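Local structure of pseudoperoxidase (Leishmania major, 5VIA) at residues G146-C158 against K248-A260. The protein binds heme b, its iron ligated axially by two side chains, in a peroxidase-family fold whose peroxidase activity is uncertain. Sequence-based numbering, arbitrary orientation.
Sequences GLTEAECVALLAC and KNKTWRELVVRYA. With HEM (protoporphyrin IX containing Fe), chain B.
In this peroxidase-family fold, helix 149-155, which leads into the heme's axial ligand His159, packs at -57° on helix 250-260, their axes 9.7 Å apart, with Val153 as a knob in the hole formed by Trp252, Leu255, Val256 and Tyr259. The two valine branches divide the work. CG2, beside the backbone N, presses on one face of the indole, 3.4 Å from the centroid of the Trp252 six-membered ring and 6° off its normal, a CH-pi contact; CG1, anti to that N (chi1 171°), meets Tyr259 CE2 at 3.6 Å and Val256 CG2 at 4.0 Å. Near the ring plane at the indole's edge, Glu149 OE2 lies 3.3 Å from Trp252 CE3 and Leu156 CD1 3.5 Å from Trp252 CZ2. Leu156 turns its other methyl, CD2, to the heme, so it touches both Trp252 and the porphyrin; Leu155 and Cys158 also line the pocket. Two hydrogen bonds tie the first turn of helix 149-155 to points two turns apart on helix 250-260. Thr251 OG1 donates a very short 2.5 Å bond to Glu149 OE1, while Tyr259 OH donates to Ala150 O at 2.7 Å from above the carbonyl plane; Ala154 N reaches that oxygen from the opposite face. Leu255 CD1 lies against Glu149 CG. Around the pair, helix 263-279 touches Ala150 and Tyr259, helix 186-194 meets Leu156 and Val256, and helix 137-142 packs on Cys152.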
ATOM      1  N   GLY A 146     -10.516 -11.447   0.257  1.00 22.32           N
ATOM      2  CA  GLY A 146     -10.341 -12.861  -0.020  1.00 22.74           C
ATOM      3  C   GLY A 146      -9.315 -13.070  -1.118  1.00 25.02           C
ATOM      4  O   GLY A 146      -9.639 -13.600  -2.187  1.00 24.31           O
ATOM      5  N   LEU A 147      -8.081 -12.639  -0.854  1.00 24.86           N
ATOM      6  CA  LEU A 147      -6.989 -12.775  -1.810  1.00 24.68           C
ATOM      7  C   LEU A 147      -6.401 -14.187  -1.783  1.00 25.13           C
ATOM      8  O   LEU A 147      -6.365 -14.828  -0.722  1.00 25.38           O
ATOM      9  CB  LEU A 147      -5.865 -11.777  -1.468  1.00 23.82           C
ATOM     10  CG  LEU A 147      -6.193 -10.297  -1.337  1.00 24.53           C
ATOM     11  CD1 LEU A 147      -4.891  -9.500  -1.294  1.00 23.91           C
ATOM     12  CD2 LEU A 147      -7.002  -9.857  -2.501  1.00 25.99           C
ATOM     13  N   THR A 148      -5.935 -14.663  -2.940  1.00 22.83           N
ATOM     14  CA  THR A 148      -5.154 -15.901  -3.022  1.00 23.41           C
ATOM     15  C   THR A 148      -3.750 -15.579  -2.515  1.00 22.51           C
ATOM     16  O   THR A 148      -3.404 -14.398  -2.357  1.00 22.22           O
ATOM     17  CB  THR A 148      -4.992 -16.379  -4.470  1.00 23.37           C
ATOM     18  OG1 THR A 148      -4.259 -15.381  -5.206  1.00 23.63           O
ATOM     19  CG2 THR A 148      -6.354 -16.614  -5.132  1.00 24.15           C
ATOM     20  N   GLU A 149      -2.924 -16.599  -2.295  1.00 31.33           N
ATOM     21  CA  GLU A 149      -1.556 -16.310  -1.864  1.00 31.55           C
ATOM     22  C   GLU A 149      -0.769 -15.564  -2.948  1.00 31.50           C
ATOM     23  O   GLU A 149       0.037 -14.679  -2.647  1.00 32.13           O
ATOM     24  CB  GLU A 149      -0.806 -17.561  -1.369  1.00 32.17           C
ATOM     25  CG  GLU A 149       0.563 -17.164  -0.775  1.00 37.25           C
ATOM     26  CD  GLU A 149       1.251 -18.252   0.019  1.00 40.34           C
ATOM     27  OE1 GLU A 149       1.366 -19.388  -0.486  1.00 41.85           O
ATOM     28  OE2 GLU A 149       1.696 -17.961   1.155  1.00 41.75           O
ATOM     29  N   ALA A 150      -1.027 -15.894  -4.210  1.00 25.36           N
ATOM     30  CA  ALA A 150      -0.399 -15.186  -5.328  1.00 26.36           C
ATOM     31  C   ALA A 150      -0.718 -13.687  -5.298  1.00 25.70           C
ATOM     32  O   ALA A 150       0.167 -12.848  -5.509  1.00 25.56           O
ATOM     33  CB  ALA A 150      -0.840 -15.798  -6.649  1.00 26.81           C
ATOM     34  N   GLU A 151      -1.978 -13.354  -5.026  1.00 23.36           N
ATOM     35  CA  GLU A 151      -2.404 -11.959  -4.957  1.00 22.94           C
ATOM     36  C   GLU A 151      -1.785 -11.249  -3.754  1.00 24.37           C
ATOM     37  O   GLU A 151      -1.358 -10.090  -3.865  1.00 23.46           O
ATOM     38  CB  GLU A 151      -3.938 -11.863  -4.931  1.00 24.09           C
ATOM     39  CG  GLU A 151      -4.595 -12.111  -6.304  1.00 25.66           C
ATOM     40  CD  GLU A 151      -6.085 -12.431  -6.218  1.00 28.31           C
ATOM     41  OE1 GLU A 151      -6.561 -12.852  -5.138  1.00 25.05           O
ATOM     42  OE2 GLU A 151      -6.785 -12.286  -7.251  1.00 28.11           O
ATOM     43  N   CYS A 152      -1.722 -11.929  -2.608  1.00 24.43           N
ATOM     44  CA  CYS A 152      -1.110 -11.320  -1.418  1.00 23.91           C
ATOM     45  C   CYS A 152       0.327 -10.914  -1.706  1.00 24.06           C
ATOM     46  O   CYS A 152       0.739  -9.779  -1.429  1.00 24.16           O
ATOM     47  CB  CYS A 152      -1.097 -12.313  -0.253  1.00 24.51           C
ATOM     48  SG  CYS A 152      -2.714 -12.690   0.450  1.00 24.52           S
ATOM     49  N   VAL A 153       1.082 -11.856  -2.266  1.00 25.24           N
ATOM     50  CA  VAL A 153       2.502 -11.642  -2.553  1.00 25.81           C
ATOM     51  C   VAL A 153       2.677 -10.560  -3.609  1.00 26.93           C
ATOM     52  O   VAL A 153       3.587  -9.722  -3.519  1.00 26.51           O
ATOM     53  CB  VAL A 153       3.162 -12.955  -3.000  1.00 27.90           C
ATOM     54  CG1 VAL A 153       4.586 -12.725  -3.510  1.00 26.51           C
ATOM     55  CG2 VAL A 153       3.138 -13.966  -1.856  1.00 27.70           C
ATOM     56  N   ALA A 154       1.783 -10.554  -4.592  1.00 24.26           N
ATOM     57  CA  ALA A 154       1.827  -9.563  -5.663  1.00 25.18           C
ATOM     58  C   ALA A 154       1.643  -8.144  -5.136  1.00 26.17           C
ATOM     59  O   ALA A 154       2.205  -7.175  -5.676  1.00 23.86           O
ATOM     60  CB  ALA A 154       0.765  -9.883  -6.720  1.00 24.87           C
ATOM     61  N   LEU A 155       0.846  -8.014  -4.079  1.00 26.89           N
ATOM     62  CA  LEU A 155       0.503  -6.698  -3.554  1.00 26.80           C
ATOM     63  C   LEU A 155       1.707  -6.053  -2.889  1.00 26.82           C
ATOM     64  O   LEU A 155       1.812  -4.827  -2.833  1.00 26.29           O
ATOM     65  CB  LEU A 155      -0.638  -6.852  -2.549  1.00 27.84           C
ATOM     66  CG  LEU A 155      -1.671  -5.753  -2.322  1.00 29.69           C
ATOM     67  CD1 LEU A 155      -2.080  -4.986  -3.608  1.00 27.92           C
ATOM     68  CD2 LEU A 155      -2.883  -6.419  -1.674  1.00 27.69           C
ATOM     69  N   LEU A 156       2.621  -6.876  -2.384  1.00 24.64           N
ATOM     70  CA  LEU A 156       3.759  -6.332  -1.630  1.00 26.09           C
ATOM     71  C   LEU A 156       4.786  -5.599  -2.494  1.00 26.93           C
ATOM     72  O   LEU A 156       5.657  -4.896  -1.963  1.00 26.37           O
ATOM     73  CB  LEU A 156       4.393  -7.402  -0.734  1.00 27.02           C
ATOM     74  CG  LEU A 156       3.549  -7.736   0.510  1.00 24.76           C
ATOM     75  CD1 LEU A 156       4.130  -8.896   1.260  1.00 27.94           C
ATOM     76  CD2 LEU A 156       3.447  -6.534   1.448  1.00 26.39           C
ATOM     77  N   ALA A 157       4.676  -5.715  -3.818  1.00 25.84           N
ATOM     78  CA  ALA A 157       5.552  -4.941  -4.703  1.00 26.79           C
ATOM     79  C   ALA A 157       5.286  -3.446  -4.627  1.00 25.60           C
ATOM     80  O   ALA A 157       6.043  -2.659  -5.214  1.00 25.75           O
ATOM     81  CB  ALA A 157       5.434  -5.407  -6.124  1.00 28.64           C
ATOM     82  N   CYS A 158       4.222  -3.038  -3.926  1.00 25.85           N
ATOM     83  CA  CYS A 158       4.058  -1.614  -3.627  1.00 26.11           C
ATOM     84  C   CYS A 158       5.226  -1.113  -2.789  1.00 26.82           C
ATOM     85  O   CYS A 158       5.478   0.082  -2.736  1.00 26.42           O
ATOM     86  CB  CYS A 158       2.749  -1.321  -2.899  1.00 25.94           C
ATOM     87  SG  CYS A 158       1.269  -1.533  -3.936  1.00 26.50           S
ATOM     88  N   LYS A 248      11.068 -17.889   3.957  1.00 48.50           N
ATOM     89  CA  LYS A 248      11.363 -19.232   4.448  1.00 51.26           C
ATOM     90  C   LYS A 248      10.194 -20.179   4.202  1.00 51.11           C
ATOM     91  O   LYS A 248      10.364 -21.398   4.182  1.00 52.81           O
ATOM     92  CB  LYS A 248      11.698 -19.196   5.938  1.00 53.45           C
ATOM     93  CG  LYS A 248      13.069 -18.628   6.255  1.00 55.32           C
ATOM     94  CD  LYS A 248      13.080 -18.033   7.653  1.00 57.83           C
ATOM     95  CE  LYS A 248      14.489 -17.955   8.213  1.00 60.88           C
ATOM     96  NZ  LYS A 248      15.398 -17.213   7.298  1.00 61.96           N
ATOM     97  N   ASN A 249       9.004 -19.618   4.030  1.00 47.37           N
ATOM     98  CA  ASN A 249       7.853 -20.430   3.663  1.00 48.25           C
ATOM     99  C   ASN A 249       7.930 -20.841   2.195  1.00 49.01           C
ATOM    100  O   ASN A 249       8.127 -20.001   1.314  1.00 48.27           O
ATOM    101  CB  ASN A 249       6.547 -19.692   3.938  1.00 45.48           C
ATOM    102  CG  ASN A 249       5.337 -20.461   3.449  1.00 48.90           C
ATOM    103  OD1 ASN A 249       4.727 -20.109   2.434  1.00 48.23           O
ATOM    104  ND2 ASN A 249       4.989 -21.533   4.163  1.00 51.68           N
ATOM    105  N   LYS A 250       7.770 -22.134   1.941  1.00 42.88           N
ATOM    106  CA  LYS A 250       7.953 -22.700   0.609  1.00 42.40           C
ATOM    107  C   LYS A 250       7.086 -22.062  -0.474  1.00 41.23           C
ATOM    108  O   LYS A 250       7.596 -21.655  -1.520  1.00 41.56           O
ATOM    109  CB  LYS A 250       7.727 -24.212   0.640  1.00 45.01           C
ATOM    110  CG  LYS A 250       7.666 -24.839  -0.743  1.00 45.70           C
ATOM    111  CD  LYS A 250       7.430 -26.343  -0.676  1.00 49.91           C
ATOM    112  CE  LYS A 250       6.944 -26.858  -2.017  1.00 49.05           C
ATOM    113  NZ  LYS A 250       7.071 -28.333  -2.107  1.00 54.09           N
ATOM    114  N   THR A 251       5.780 -21.978  -0.233  1.00 37.08           N
ATOM    115  CA  THR A 251       4.869 -21.456  -1.249  1.00 37.01           C
ATOM    116  C   THR A 251       5.020 -19.949  -1.448  1.00 36.63           C
ATOM    117  O   THR A 251       4.937 -19.461  -2.578  1.00 36.86           O
ATOM    118  CB  THR A 251       3.408 -21.771  -0.924  1.00 37.39           C
ATOM    119  OG1 THR A 251       3.027 -21.087   0.275  1.00 38.19           O
ATOM    120  CG2 THR A 251       3.220 -23.261  -0.736  1.00 35.91           C
ATOM    121  N   TRP A 252       5.222 -19.216  -0.354  1.00 32.80           N
ATOM    122  CA  TRP A 252       5.448 -17.770  -0.429  1.00 33.09           C
ATOM    123  C   TRP A 252       6.712 -17.460  -1.232  1.00 34.29           C
ATOM    124  O   TRP A 252       6.704 -16.612  -2.132  1.00 33.82           O
ATOM    125  CB  TRP A 252       5.593 -17.185   0.978  1.00 35.53           C
ATOM    126  CG  TRP A 252       5.637 -15.684   1.009  1.00 37.73           C
ATOM    127  CD1 TRP A 252       6.732 -14.874   0.818  1.00 39.78           C
ATOM    128  CD2 TRP A 252       4.528 -14.807   1.246  1.00 38.51           C
ATOM    129  NE1 TRP A 252       6.360 -13.549   0.923  1.00 38.87           N
ATOM    130  CE2 TRP A 252       5.016 -13.486   1.191  1.00 37.75           C
ATOM    131  CE3 TRP A 252       3.170 -15.016   1.511  1.00 35.36           C
ATOM    132  CZ2 TRP A 252       4.189 -12.385   1.384  1.00 36.97           C
ATOM    133  CZ3 TRP A 252       2.356 -13.916   1.701  1.00 33.62           C
ATOM    134  CH2 TRP A 252       2.861 -12.628   1.636  1.00 34.79           C
ATOM    135  N   ARG A 253       7.797 -18.144  -0.890  1.00 40.33           N
ATOM    136  CA  ARG A 253       9.073 -17.947  -1.569  1.00 41.17           C
ATOM    137  C   ARG A 253       9.003 -18.276  -3.062  1.00 40.25           C
ATOM    138  O   ARG A 253       9.544 -17.538  -3.882  1.00 39.41           O
ATOM    139  CB  ARG A 253      10.181 -18.766  -0.899  1.00 41.59           C
ATOM    140  CG  ARG A 253      11.481 -18.777  -1.695  1.00 43.87           C
ATOM    141  CD  ARG A 253      12.558 -19.602  -1.025  1.00 46.71           C
ATOM    142  NE  ARG A 253      13.469 -18.760  -0.261  1.00 49.06           N
ATOM    143  CZ  ARG A 253      14.584 -18.236  -0.752  1.00 50.39           C
ATOM    144  NH1 ARG A 253      14.938 -18.466  -2.009  1.00 52.24           N
ATOM    145  NH2 ARG A 253      15.351 -17.491   0.015  1.00 52.87           N
ATOM    146  N   GLU A 254       8.345 -19.380  -3.423  1.00 39.76           N
ATOM    147  CA  GLU A 254       8.209 -19.712  -4.841  1.00 40.13           C
ATOM    148  C   GLU A 254       7.465 -18.623  -5.617  1.00 37.63           C
ATOM    149  O   GLU A 254       7.755 -18.386  -6.784  1.00 40.10           O
ATOM    150  CB  GLU A 254       7.555 -21.082  -5.052  1.00 43.44           C
ATOM    151  CG  GLU A 254       7.018 -21.335  -6.479  1.00 49.76           C
ATOM    152  CD  GLU A 254       8.091 -21.385  -7.597  1.00 55.00           C
ATOM    153  OE1 GLU A 254       9.084 -20.616  -7.580  1.00 54.45           O
ATOM    154  OE2 GLU A 254       7.915 -22.208  -8.531  1.00 58.21           O
ATOM    155  N   LEU A 255       6.526 -17.944  -4.965  1.00 29.92           N
ATOM    156  CA  LEU A 255       5.852 -16.816  -5.604  1.00 29.11           C
ATOM    157  C   LEU A 255       6.799 -15.610  -5.733  1.00 32.42           C
ATOM    158  O   LEU A 255       6.785 -14.903  -6.749  1.00 30.99           O
ATOM    159  CB  LEU A 255       4.575 -16.438  -4.843  1.00 29.31           C
ATOM    160  CG  LEU A 255       3.429 -17.465  -4.972  1.00 29.90           C
ATOM    161  CD1 LEU A 255       2.354 -17.296  -3.901  1.00 28.52           C
ATOM    162  CD2 LEU A 255       2.803 -17.314  -6.328  1.00 30.39           C
ATOM    163  N   VAL A 256       7.626 -15.383  -4.716  1.00 27.31           N
ATOM    164  CA  VAL A 256       8.610 -14.297  -4.772  1.00 27.42           C
ATOM    165  C   VAL A 256       9.640 -14.580  -5.873  1.00 32.88           C
ATOM    166  O   VAL A 256       9.955 -13.706  -6.683  1.00 33.49           O
ATOM    167  CB  VAL A 256       9.305 -14.102  -3.417  1.00 28.63           C
ATOM    168  CG1 VAL A 256      10.549 -13.208  -3.571  1.00 29.26           C
ATOM    169  CG2 VAL A 256       8.332 -13.492  -2.430  1.00 26.39           C
ATOM    170  N   VAL A 257      10.139 -15.812  -5.915  1.00 29.64           N
ATOM    171  CA  VAL A 257      11.077 -16.237  -6.949  1.00 32.40           C
ATOM    172  C   VAL A 257      10.467 -16.096  -8.350  1.00 34.27           C
ATOM    173  O   VAL A 257      11.114 -15.602  -9.283  1.00 33.60           O
ATOM    174  CB  VAL A 257      11.522 -17.700  -6.719  1.00 37.03           C
ATOM    175  CG1 VAL A 257      12.049 -18.325  -8.005  1.00 39.53           C
ATOM    176  CG2 VAL A 257      12.574 -17.764  -5.626  1.00 34.65           C
ATOM    177  N   ARG A 258       9.221 -16.531  -8.483  1.00 35.08           N
ATOM    178  CA  ARG A 258       8.501 -16.463  -9.747  1.00 36.65           C
ATOM    179  C   ARG A 258       8.278 -15.027 -10.244  1.00 35.40           C
ATOM    180  O   ARG A 258       8.443 -14.757 -11.437  1.00 32.92           O
ATOM    181  CB  ARG A 258       7.165 -17.184  -9.592  1.00 40.41           C
ATOM    182  CG  ARG A 258       6.295 -17.219 -10.812  1.00 47.19           C
ATOM    183  CD  ARG A 258       5.368 -18.430 -10.742  1.00 57.62           C
ATOM    184  NE  ARG A 258       6.032 -19.618 -11.268  1.00 64.05           N
ATOM    185  CZ  ARG A 258       5.927 -20.031 -12.528  1.00 65.10           C
ATOM    186  NH1 ARG A 258       5.169 -19.360 -13.390  1.00 61.03           N
ATOM    187  NH2 ARG A 258       6.578 -21.116 -12.922  1.00 67.89           N
ATOM    188  N   TYR A 259       7.909 -14.123  -9.335  1.00 30.74           N
ATOM    189  CA  TYR A 259       7.626 -12.730  -9.681  1.00 28.20           C
ATOM    190  C   TYR A 259       8.918 -11.993 -10.001  1.00 29.78           C
ATOM    191  O   TYR A 259       8.922 -11.043 -10.779  1.00 30.41           O
ATOM    192  CB  TYR A 259       6.887 -12.018  -8.538  1.00 26.06           C
ATOM    193  CG  TYR A 259       5.436 -12.462  -8.322  1.00 28.64           C
ATOM    194  CD1 TYR A 259       4.740 -13.160  -9.302  1.00 29.23           C
ATOM    195  CD2 TYR A 259       4.772 -12.163  -7.140  1.00 28.19           C
ATOM    196  CE1 TYR A 259       3.412 -13.550  -9.104  1.00 30.00           C
ATOM    197  CE2 TYR A 259       3.441 -12.548  -6.932  1.00 25.29           C
ATOM    198  CZ  TYR A 259       2.775 -13.240  -7.917  1.00 29.16           C
ATOM    199  OH  TYR A 259       1.459 -13.627  -7.711  1.00 26.80           O
ATOM    200  N   ALA A 260      10.013 -12.436  -9.394  1.00 31.71           N
ATOM    201  CA  ALA A 260      11.322 -11.832  -9.637  1.00 33.43           C
ATOM    202  C   ALA A 260      11.774 -12.082 -11.071  1.00 37.49           C
ATOM    203  O   ALA A 260      12.508 -11.271 -11.658  1.00 36.53           O
ATOM    204  CB  ALA A 260      12.352 -12.387  -8.657  1.00 31.87           C
TER
HETATM  205  CHA HEM B 500       5.368   1.852   3.388  1.00 25.64           C
HETATM  206  CHB HEM B 500       5.443  -2.175   6.133  1.00 20.37           C
HETATM  207  CHC HEM B 500       1.657  -3.802   3.564  1.00 21.94           C
HETATM  208  CHD HEM B 500       2.085  -0.128   0.387  1.00 23.87           C
HETATM  209  C1A HEM B 500       5.641   0.939   4.377  1.00 23.55           C
HETATM  210  C2A HEM B 500       6.540   1.180   5.484  1.00 21.81           C
HETATM  211  C3A HEM B 500       6.565   0.090   6.245  1.00 19.68           C
HETATM  212  C4A HEM B 500       5.680  -0.905   5.644  1.00 19.96           C
HETATM  213  CMA HEM B 500       7.387  -0.102   7.532  1.00 26.69           C
HETATM  214  CAA HEM B 500       7.290   2.504   5.751  1.00 22.76           C
HETATM  215  CBA HEM B 500       6.199   3.435   6.315  1.00 17.79           C
HETATM  216  CGA HEM B 500       6.713   4.819   6.646  1.00 26.20           C
HETATM  217  O1A HEM B 500       7.606   4.931   7.522  1.00 27.38           O
HETATM  218  O2A HEM B 500       6.202   5.812   6.059  1.00 25.36           O
HETATM  219  C1B HEM B 500       4.406  -2.982   5.709  1.00 24.43           C
HETATM  220  C2B HEM B 500       4.032  -4.273   6.237  1.00 20.83           C
HETATM  221  C3B HEM B 500       2.972  -4.731   5.554  1.00 26.03           C
HETATM  222  C4B HEM B 500       2.658  -3.748   4.518  1.00 26.16           C
HETATM  223  CMB HEM B 500       4.726  -4.968   7.419  1.00 19.27           C
HETATM  224  CAB HEM B 500       2.288  -6.091   5.844  1.00 27.17           C
HETATM  225  CBB HEM B 500       0.996  -6.310   5.578  1.00 22.93           C
HETATM  226  C1C HEM B 500       1.441  -2.970   2.479  1.00 20.65           C
HETATM  227  C2C HEM B 500       0.433  -3.148   1.425  1.00 20.54           C
HETATM  228  C3C HEM B 500       0.561  -2.114   0.549  1.00 19.91           C
HETATM  229  C4C HEM B 500       1.647  -1.269   1.024  1.00 21.01           C
HETATM  230  CMC HEM B 500      -0.584  -4.323   1.390  1.00 19.51           C
HETATM  231  CAC HEM B 500      -0.211  -1.727  -0.733  1.00 21.12           C
HETATM  232  CBC HEM B 500      -1.323  -2.353  -1.140  1.00 45.69           C
HETATM  233  C1D HEM B 500       3.022   0.747   0.880  1.00 20.90           C
HETATM  234  C2D HEM B 500       3.465   1.957   0.218  1.00 20.79           C
HETATM  235  C3D HEM B 500       4.495   2.576   1.154  1.00 21.50           C
HETATM  236  C4D HEM B 500       4.567   1.675   2.287  1.00 21.37           C
HETATM  237  CMD HEM B 500       2.996   2.508  -1.146  1.00 22.63           C
HETATM  238  CAD HEM B 500       5.269   3.903   0.942  1.00 19.04           C
HETATM  239  CBD HEM B 500       4.359   4.990   1.528  1.00 21.88           C
HETATM  240  CGD HEM B 500       4.992   6.358   1.437  1.00 27.99           C
HETATM  241  O1D HEM B 500       4.449   7.318   2.060  1.00 26.21           O
HETATM  242  O2D HEM B 500       6.036   6.478   0.747  1.00 21.51           O
HETATM  243  NA  HEM B 500       5.136  -0.351   4.498  1.00 21.47           N
HETATM  244  NB  HEM B 500       3.559  -2.696   4.659  1.00 21.70           N
HETATM  245  NC  HEM B 500       2.166  -1.809   2.194  1.00 22.92           N
HETATM  246  ND  HEM B 500       3.701   0.605   2.088  1.00 21.48           N
HETATM  247 FE   HEM B 500       3.626  -1.037   3.418  1.00 28.24          FE